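Local structure of ribose-phosphate pyrophosphokinase (Thermus thermophilus, 7PN0) at residues 89-92 / 93-96; 105-108 / 109-112; 128-131 / 132-135. The protein catalyses the transfer of pyrophosphate from ATP to ribose 5-phosphate, giving phosphoribosyl pyrophosphate, a precursor of nucleotides. All blocks are in the same frame, centred on the assembly; numbering follows the deposited sequence.

Contact 1. Residues 89-92 / 93-96; sequences PYFS and YARS. With ADP (adenosine-5'-diphosphate), chain C.
The Phe91 ring lies under the backbone of the turn that follows it. Ala94 N sits over the centre of one ring face, 4.0 Å above its plane. Phe91 CG is anti to the backbone N (chi1 -177°), which sends the ring beneath this turn. Its CE1 atom meets Tyr93 CB at 3.9 Å, and CD2 meets the Ala94 methyl. The Phe91 and Tyr93 side chains cross at about a right angle. Two backbone bonds wind the 3-10 turn. Ala94 N binds Phe91 O at 3.0 Å. Arg95 N binds Ser92 O at 3.2 Å and is nearly straight (172°). The turn lies in the loop between strand 83-88 and helix 107-118, and it presents Arg95 and Ser96 to ADP. The Arg95 guanidinium lies over the adenine, with ADP N3 3.3 Å from its plane and over its centre. Its chain bends at chi3 (58°) to lay the group there, and NH1 makes a salt bridge to Glu220. An alanine in place of Arg95 would probably uncover this side of the adenine and leave Glu220 without its cationic partner. Ser96 OG donates to ADP N7 at 2.7 Å. The second subunit supplies Asn36 to ADP, and its Asn38 and Leu39 N bond to Ser92 OG and Tyr93 OH. Within this turn the adenine meets a flat cation over its ring and a hydroxyl donor at N7. The Glu220 carboxylate probably offsets the arginine charge next to the base.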
loop_
_atom_site.group_PDB
_atom_site.type_symbol
_atom_site.label_atom_id
_atom_site.label_comp_id
_atom_site.label_asym_id
_atom_site.label_seq_id
_atom_site.Cartn_x
_atom_site.Cartn_y
_atom_site.Cartn_z
ATOM N N PRO A 89 -15.090 12.005 19.038
ATOM C CA PRO A 89 -15.014 12.369 20.453
ATOM C C PRO A 89 -15.089 11.142 21.361
ATOM O O PRO A 89 -14.321 11.093 22.310
ATOM C CB PRO A 89 -16.189 13.334 20.660
ATOM C CG PRO A 89 -16.470 13.845 19.299
ATOM C CD PRO A 89 -16.186 12.696 18.337
ATOM N N TYR A 90 -15.908 10.150 21.020
ATOM C CA TYR A 90 -15.968 8.871 21.758
ATOM C C TYR A 90 -15.746 7.706 20.790
ATOM O O TYR A 90 -16.594 7.453 19.977
ATOM C CB TYR A 90 -17.283 8.675 22.488
ATOM C CG TYR A 90 -17.448 7.326 23.157
ATOM C CD1 TYR A 90 -16.450 6.790 23.960
ATOM C CD2 TYR A 90 -18.575 6.549 22.936
ATOM C CE1 TYR A 90 -16.579 5.525 24.533
ATOM C CE2 TYR A 90 -18.733 5.292 23.509
ATOM C CZ TYR A 90 -17.722 4.775 24.301
ATOM O OH TYR A 90 -17.883 3.563 24.903
ATOM N N PHE A 91 -14.641 7.006 20.976
ATOM C CA PHE A 91 -14.240 5.853 20.146
ATOM C C PHE A 91 -14.523 4.601 20.979
ATOM O O PHE A 91 -13.626 4.133 21.683
ATOM C CB PHE A 91 -12.784 5.959 19.713
ATOM C CG PHE A 91 -12.347 4.850 18.803
ATOM C CD1 PHE A 91 -13.227 4.262 17.892
ATOM C CD2 PHE A 91 -11.063 4.350 18.865
ATOM C CE1 PHE A 91 -12.815 3.266 17.029
ATOM C CE2 PHE A 91 -10.659 3.333 18.006
ATOM C CZ PHE A 91 -11.525 2.809 17.078
ATOM N N SER A 92 -15.774 4.143 20.921
ATOM C CA SER A 92 -16.268 3.020 21.775
ATOM C C SER A 92 -15.389 1.791 21.556
ATOM O O SER A 92 -15.112 1.047 22.535
ATOM C CB SER A 92 -17.705 2.728 21.478
ATOM O OG SER A 92 -17.895 2.166 20.179
ATOM N N TYR A 93 -15.008 1.537 20.301
ATOM C CA TYR A 93 -14.285 0.288 19.975
ATOM C C TYR A 93 -12.854 0.314 20.508
ATOM O O TYR A 93 -12.168 -0.751 20.377
ATOM C CB TYR A 93 -14.354 -0.051 18.490
ATOM C CG TYR A 93 -15.635 -0.696 18.024
ATOM C CD1 TYR A 93 -15.871 -2.051 18.258
ATOM C CD2 TYR A 93 -16.609 0.035 17.355
ATOM C CE1 TYR A 93 -17.018 -2.686 17.814
ATOM C CE2 TYR A 93 -17.763 -0.581 16.906
ATOM C CZ TYR A 93 -17.960 -1.942 17.115
ATOM O OH TYR A 93 -19.108 -2.534 16.707
ATOM N N ALA A 94 -12.413 1.386 21.172
ATOM C CA ALA A 94 -11.111 1.362 21.877
ATOM C C ALA A 94 -11.161 0.246 22.938
ATOM O O ALA A 94 -10.114 -0.205 23.360
ATOM C CB ALA A 94 -10.752 2.706 22.479
ATOM N N ARG A 95 -12.329 -0.194 23.378
ATOM C CA ARG A 95 -12.404 -1.279 24.390
ATOM C C ARG A 95 -11.991 -2.611 23.762
ATOM O O ARG A 95 -11.676 -3.525 24.481
ATOM C CB ARG A 95 -13.814 -1.402 24.951
ATOM C CG ARG A 95 -14.225 -0.187 25.747
ATOM C CD ARG A 95 -15.612 -0.244 26.368
ATOM N NE ARG A 95 -15.762 -1.391 27.263
ATOM C CZ ARG A 95 -16.903 -1.704 27.880
ATOM N NH1 ARG A 95 -17.981 -0.943 27.705
ATOM N NH2 ARG A 95 -16.942 -2.787 28.637
ATOM N N SER A 96 -12.087 -2.721 22.447
ATOM C CA SER A 96 -11.769 -3.959 21.694
ATOM C C SER A 96 -10.312 -3.871 21.267
ATOM O O SER A 96 -10.031 -3.745 20.041
ATOM C CB SER A 96 -12.686 -4.123 20.507
ATOM O OG SER A 96 -14.041 -4.258 20.909
HETATM P PB ADP C . -11.155 -3.520 30.405
HETATM O O1B ADP C . -10.111 -2.617 31.075
HETATM O O2B ADP C . -11.185 -3.360 28.903
HETATM O O3B ADP C . -12.541 -3.520 31.020
HETATM P PA ADP C . -10.976 -6.209 29.852
HETATM O O1A ADP C . -10.305 -6.078 28.519
HETATM O O2A ADP C . -10.734 -7.448 30.646
HETATM O O3A ADP C . -10.575 -4.967 30.757
HETATM O "O5'" ADP C . -12.570 -5.925 29.704
HETATM C "C5'" ADP C . -13.213 -5.966 28.394
HETATM C "C4'" ADP C . -14.586 -6.609 28.477
HETATM O "O4'" ADP C . -15.503 -5.827 27.656
HETATM C "C3'" ADP C . -14.702 -8.044 27.937
HETATM O "O3'" ADP C . -13.479 -8.775 27.915
HETATM C "C2'" ADP C . -15.003 -7.798 26.463
HETATM O "O2'" ADP C . -15.676 -8.897 25.908
HETATM C "C1'" ADP C . -15.865 -6.538 26.503
HETATM N N9 ADP C . -15.679 -5.673 25.337
HETATM C C8 ADP C . -14.710 -5.763 24.355
HETATM N N7 ADP C . -14.835 -4.860 23.404
HETATM C C5 ADP C . -15.962 -4.143 23.776
HETATM C C6 ADP C . -16.633 -3.061 23.185
HETATM N N6 ADP C . -16.208 -2.474 22.067
HETATM N N1 ADP C . -17.743 -2.571 23.805
HETATM C C2 ADP C . -18.127 -3.153 24.949
HETATM N N3 ADP C . -17.563 -4.163 25.604
HETATM C C4 ADP C . -16.489 -4.639 24.957
#

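Contact 2. Residues 105-108 / 109-112; sequences SITA and RLIA
Thr107 CG2 stands anti to the backbone N, and Ile111 CG1 stands beside its own backbone N (chi1 -70°). These torsions bring Thr107 CG2 within 4.0 Å of Ile111 CD1, where the two side chains cross obliquely. Ile111 CG1 also lies 3.4 Å from Thr107 O, the carbonyl that accepts Ile111 N. Leu110 turns its CD2 branch back to Ser105 OG at 4.0 Å. The segment runs into the first turn of helix 107-118, in a beta-alpha-beta unit of the N-terminal domain. Ile106 is at the N-cap position and is the centre of an inverse gamma turn. Its carbonyl oxygen takes two donors. Leu110 N comes in the carbonyl plane at 3.2 Å, while Arg109 N comes from above that plane at 3.0 Å with a more bent bond (131°). Ala112 N closes on Ala108 O. The polar ends have partners beyond the segment: Ser105 OG bonds to Asp74 of the second subunit, and Arg109 makes a salt bridge to Asp113 of the same helix and bonds to Gly135 O of the third subunit. Met71 of the second subunit packs on Ser105, Thr107 and Leu110. The chemistry is divided: backbone bonds and apolar contacts shape the turn, while hydroxyl and guanidinium groups join it to neighbouring subunits.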
loop_
_atom_site.group_PDB
_atom_site.type_symbol
_atom_site.label_atom_id
_atom_site.label_comp_id
_atom_site.label_asym_id
_atom_site.label_seq_id
_atom_site.Cartn_x
_atom_site.Cartn_y
_atom_site.Cartn_z
ATOM N N SER A 105 -11.773 -10.472 16.505
ATOM C CA SER A 105 -11.253 -9.246 15.865
ATOM C C SER A 105 -10.732 -8.307 16.954
ATOM O O SER A 105 -11.423 -8.099 17.969
ATOM C CB SER A 105 -12.337 -8.580 15.036
ATOM O OG SER A 105 -11.832 -7.373 14.460
ATOM N N ILE A 106 -9.555 -7.744 16.751
ATOM C CA ILE A 106 -9.074 -6.591 17.561
ATOM C C ILE A 106 -9.685 -5.361 16.898
ATOM O O ILE A 106 -9.051 -4.768 15.981
ATOM C CB ILE A 106 -7.547 -6.554 17.644
ATOM C CG1 ILE A 106 -6.963 -7.877 18.154
ATOM C CG2 ILE A 106 -7.120 -5.373 18.493
ATOM C CD1 ILE A 106 -5.454 -7.934 18.111
ATOM N N THR A 107 -10.972 -5.183 17.145
ATOM C CA THR A 107 -11.823 -4.279 16.340
ATOM C C THR A 107 -11.321 -2.826 16.345
ATOM O O THR A 107 -11.529 -2.175 15.323
ATOM C CB THR A 107 -13.285 -4.371 16.754
ATOM O OG1 THR A 107 -13.507 -5.728 17.130
ATOM C CG2 THR A 107 -14.143 -3.954 15.594
ATOM N N ALA A 108 -10.637 -2.348 17.388
ATOM C CA ALA A 108 -10.074 -0.977 17.404
ATOM C C ALA A 108 -9.042 -0.840 16.279
ATOM O O ALA A 108 -9.053 0.166 15.577
ATOM C CB ALA A 108 -9.480 -0.695 18.759
ATOM N N ARG A 109 -8.258 -1.896 16.029
ATOM C CA ARG A 109 -7.239 -1.834 14.958
ATOM C C ARG A 109 -7.935 -1.935 13.609
ATOM O O ARG A 109 -7.589 -1.205 12.671
ATOM C CB ARG A 109 -6.181 -2.925 15.178
ATOM C CG ARG A 109 -5.301 -3.172 13.957
ATOM C CD ARG A 109 -4.457 -1.970 13.621
ATOM N NE ARG A 109 -3.798 -2.120 12.355
ATOM C CZ ARG A 109 -2.509 -2.394 12.167
ATOM N NH1 ARG A 109 -2.009 -2.464 10.937
ATOM N NH2 ARG A 109 -1.717 -2.575 13.208
ATOM N N LEU A 110 -8.903 -2.831 13.489
ATOM C CA LEU A 110 -9.614 -2.980 12.207
ATOM C C LEU A 110 -10.214 -1.628 11.841
ATOM O O LEU A 110 -10.100 -1.199 10.658
ATOM C CB LEU A 110 -10.726 -4.027 12.330
ATOM C CG LEU A 110 -11.676 -4.049 11.157
ATOM C CD1 LEU A 110 -10.973 -4.471 9.899
ATOM C CD2 LEU A 110 -12.870 -4.958 11.462
ATOM N N ILE A 111 -10.845 -0.961 12.793
ATOM C CA ILE A 111 -11.522 0.323 12.468
ATOM C C ILE A 111 -10.456 1.373 12.098
ATOM O O ILE A 111 -10.701 2.201 11.211
ATOM C CB ILE A 111 -12.473 0.754 13.597
ATOM C CG1 ILE A 111 -13.702 -0.161 13.666
ATOM C CG2 ILE A 111 -12.879 2.167 13.363
ATOM C CD1 ILE A 111 -14.507 0.015 14.924
ATOM N N ALA A 112 -9.315 1.392 12.778
ATOM C CA ALA A 112 -8.238 2.317 12.372
ATOM C C ALA A 112 -7.919 2.110 10.893
ATOM O O ALA A 112 -7.764 3.116 10.143
ATOM C CB ALA A 112 -7.047 2.164 13.263
#

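Contact 3. Residues 128-131 / 132-135; sequences LHSP and QVHG. With ADP (adenosine-5'-diphosphate), chain C.
Leu128 CD2 meets Val133 CG1 at 4.0 Å, in the loop after strand 122-126. That strand belongs to the parallel sheet of the N-terminal domain, which has the phosphoribosyltransferase-like fold of this family. The loop runs into a 3-10 turn, and the Leu128 and Val133 side chains cross at a slant where the turn folds back. The CD1 methyl of Leu128 lies farther along the turn, 4.1 Å from His134 N.

His129 turns to the nucleotide instead. Its CG is anti to the backbone N (chi1 175°), which extends the ring to the beta-phosphate. NE2 donates to ADP O2B at 2.7 Å, and the phosphorus PB lies in the ring plane at its edge. The angle at the hydrogen is 148°. On the other ring nitrogen, ND1 is hydrogen-bonded to Asp219. The imidazole is therefore gripped at both nitrogens, which fixes its rotation.

Ser130 comes next. Its OG touches Val133 CG2 at 3.4 Å. That hydroxyl is hydrogen-bonded to Asp97 of the same chain. Ser130 O accepts Val133 N at 3.2 Å. The serine thus meets Val133 through both its side chain and its backbone.

Pro131 begins the 3-10 turn, and its carbonyl oxygen accepts His134 N at 3.2 Å. The Gln132 side chain runs alongside the proline ring. Gln132 bends at chi2 (83°), which folds its amide back along the proline. Its amide nitrogen NE2 bonds to Asp97 of the third subunit and its side chain packs on Gln132 of that subunit, which places the turn at a subunit interface. The other end of the folded amide, Gln132 OE1, rests 3.4 Å from Pro131 CD.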
loop_
_atom_site.group_PDB
_atom_site.type_symbol
_atom_site.label_atom_id
_atom_site.label_comp_id
_atom_site.label_asym_id
_atom_site.label_seq_id
_atom_site.Cartn_x
_atom_site.Cartn_y
_atom_site.Cartn_z
ATOM N N LEU A 128 -9.191 7.841 25.083
ATOM C CA LEU A 128 -9.191 6.436 24.577
ATOM C C LEU A 128 -9.235 5.473 25.752
ATOM O O LEU A 128 -8.633 5.766 26.787
ATOM C CB LEU A 128 -7.952 6.176 23.745
ATOM C CG LEU A 128 -7.969 6.902 22.417
ATOM C CD1 LEU A 128 -6.606 6.826 21.787
ATOM C CD2 LEU A 128 -9.042 6.325 21.504
ATOM N N HIS A 129 -9.992 4.399 25.613
ATOM C CA HIS A 129 -10.161 3.371 26.666
ATOM C C HIS A 129 -8.796 2.871 27.139
ATOM O O HIS A 129 -8.597 2.707 28.351
ATOM C CB HIS A 129 -11.004 2.213 26.136
ATOM C CG HIS A 129 -11.093 1.112 27.135
ATOM N ND1 HIS A 129 -11.808 1.266 28.331
ATOM C CD2 HIS A 129 -10.504 -0.109 27.177
ATOM C CE1 HIS A 129 -11.681 0.145 29.032
ATOM N NE2 HIS A 129 -10.907 -0.717 28.342
ATOM N N SER A 130 -7.869 2.650 26.210
ATOM C CA SER A 130 -6.471 2.316 26.556
ATOM C C SER A 130 -5.549 3.179 25.714
ATOM O O SER A 130 -5.830 3.423 24.546
ATOM C CB SER A 130 -6.204 0.851 26.430
ATOM O OG SER A 130 -6.096 0.426 25.053
ATOM N N PRO A 131 -4.415 3.623 26.270
ATOM C CA PRO A 131 -3.504 4.473 25.509
ATOM C C PRO A 131 -2.785 3.740 24.367
ATOM O O PRO A 131 -2.397 4.397 23.404
ATOM C CB PRO A 131 -2.545 4.938 26.601
ATOM C CG PRO A 131 -2.476 3.743 27.533
ATOM C CD PRO A 131 -3.922 3.319 27.635
ATOM N N GLN A 132 -2.697 2.412 24.425
ATOM C CA GLN A 132 -2.070 1.615 23.333
ATOM C C GLN A 132 -2.878 1.749 22.045
ATOM O O GLN A 132 -2.304 1.560 20.965
ATOM C CB GLN A 132 -1.951 0.143 23.714
ATOM C CG GLN A 132 -0.929 -0.113 24.789
ATOM C CD GLN A 132 -1.439 0.113 26.191
ATOM O OE1 GLN A 132 -2.615 0.385 26.451
ATOM N NE2 GLN A 132 -0.527 -0.050 27.114
ATOM N N VAL A 133 -4.158 2.143 22.130
ATOM C CA VAL A 133 -4.999 2.272 20.898
ATOM C C VAL A 133 -4.403 3.348 19.960
ATOM O O VAL A 133 -4.627 3.276 18.735
ATOM C CB VAL A 133 -6.471 2.574 21.238
ATOM C CG1 VAL A 133 -7.272 2.999 20.021
ATOM C CG2 VAL A 133 -7.118 1.393 21.927
ATOM N N HIS A 134 -3.693 4.333 20.475
ATOM C CA HIS A 134 -2.979 5.325 19.655
ATOM C C HIS A 134 -2.109 4.626 18.596
ATOM O O HIS A 134 -2.087 5.058 17.422
ATOM C CB HIS A 134 -2.154 6.238 20.550
ATOM C CG HIS A 134 -1.806 7.571 19.970
ATOM N ND1 HIS A 134 -1.215 7.758 18.724
ATOM C CD2 HIS A 134 -1.856 8.800 20.550
ATOM C CE1 HIS A 134 -0.909 9.047 18.572
ATOM N NE2 HIS A 134 -1.332 9.709 19.677
ATOM N N GLY A 135 -1.456 3.539 18.982
ATOM C CA GLY A 135 -0.528 2.785 18.114
ATOM C C GLY A 135 -1.224 1.869 17.126
ATOM O O GLY A 135 -0.535 1.314 16.306
HETATM P PB ADP C . -11.155 -3.520 30.405
HETATM O O1B ADP C . -10.111 -2.617 31.075
HETATM O O2B ADP C . -11.185 -3.360 28.903
HETATM O O3B ADP C . -12.541 -3.520 31.020
HETATM P PA ADP C . -10.976 -6.209 29.852
HETATM O O1A ADP C . -10.305 -6.078 28.519
HETATM O O2A ADP C . -10.734 -7.448 30.646
HETATM O O3A ADP C . -10.575 -4.967 30.757
HETATM O "O5'" ADP C . -12.570 -5.925 29.704
HETATM C "C5'" ADP C . -13.213 -5.966 28.394
HETATM C "C4'" ADP C . -14.586 -6.609 28.477
HETATM O "O4'" ADP C . -15.503 -5.827 27.656
HETATM C "C3'" ADP C . -14.702 -8.044 27.937
HETATM O "O3'" ADP C . -13.479 -8.775 27.915
HETATM C "C2'" ADP C . -15.003 -7.798 26.463
HETATM O "O2'" ADP C . -15.676 -8.897 25.908
HETATM C "C1'" ADP C . -15.865 -6.538 26.503
HETATM N N9 ADP C . -15.679 -5.673 25.337
HETATM C C8 ADP C . -14.710 -5.763 24.355
HETATM N N7 ADP C . -14.835 -4.860 23.404
HETATM C C5 ADP C . -15.962 -4.143 23.776
HETATM C C6 ADP C . -16.633 -3.061 23.185
HETATM N N6 ADP C . -16.208 -2.474 22.067
HETATM N N1 ADP C . -17.743 -2.571 23.805
HETATM C C2 ADP C . -18.127 -3.153 24.949
HETATM N N3 ADP C . -17.563 -4.163 25.604
HETATM C C4 ADP C . -16.489 -4.639 24.957
#

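The three contacts follow one another along the chain, none nested in or crossing another. Contact 1 comes first, as a turn in the loop after strand 83-88. The chain then passes to contact 2, where helix 107-118 begins. The two touch: Ser96 O probably accepts a hydrogen bond from Ala108 N at 3.1 Å, and Tyr93 packs on Ile111. Strand 122-126 leads on to contact 3, a turn in the loop before strand 141-144. Contacts 1 and 3 thus join the loops after two neighbouring strands, with Ala94 and Arg95 against His129, and both reach ADP. Contact 2 starts the helix between those strands. Contacts 1 and 2 meet the second subunit, and contacts 2 and 3 the third.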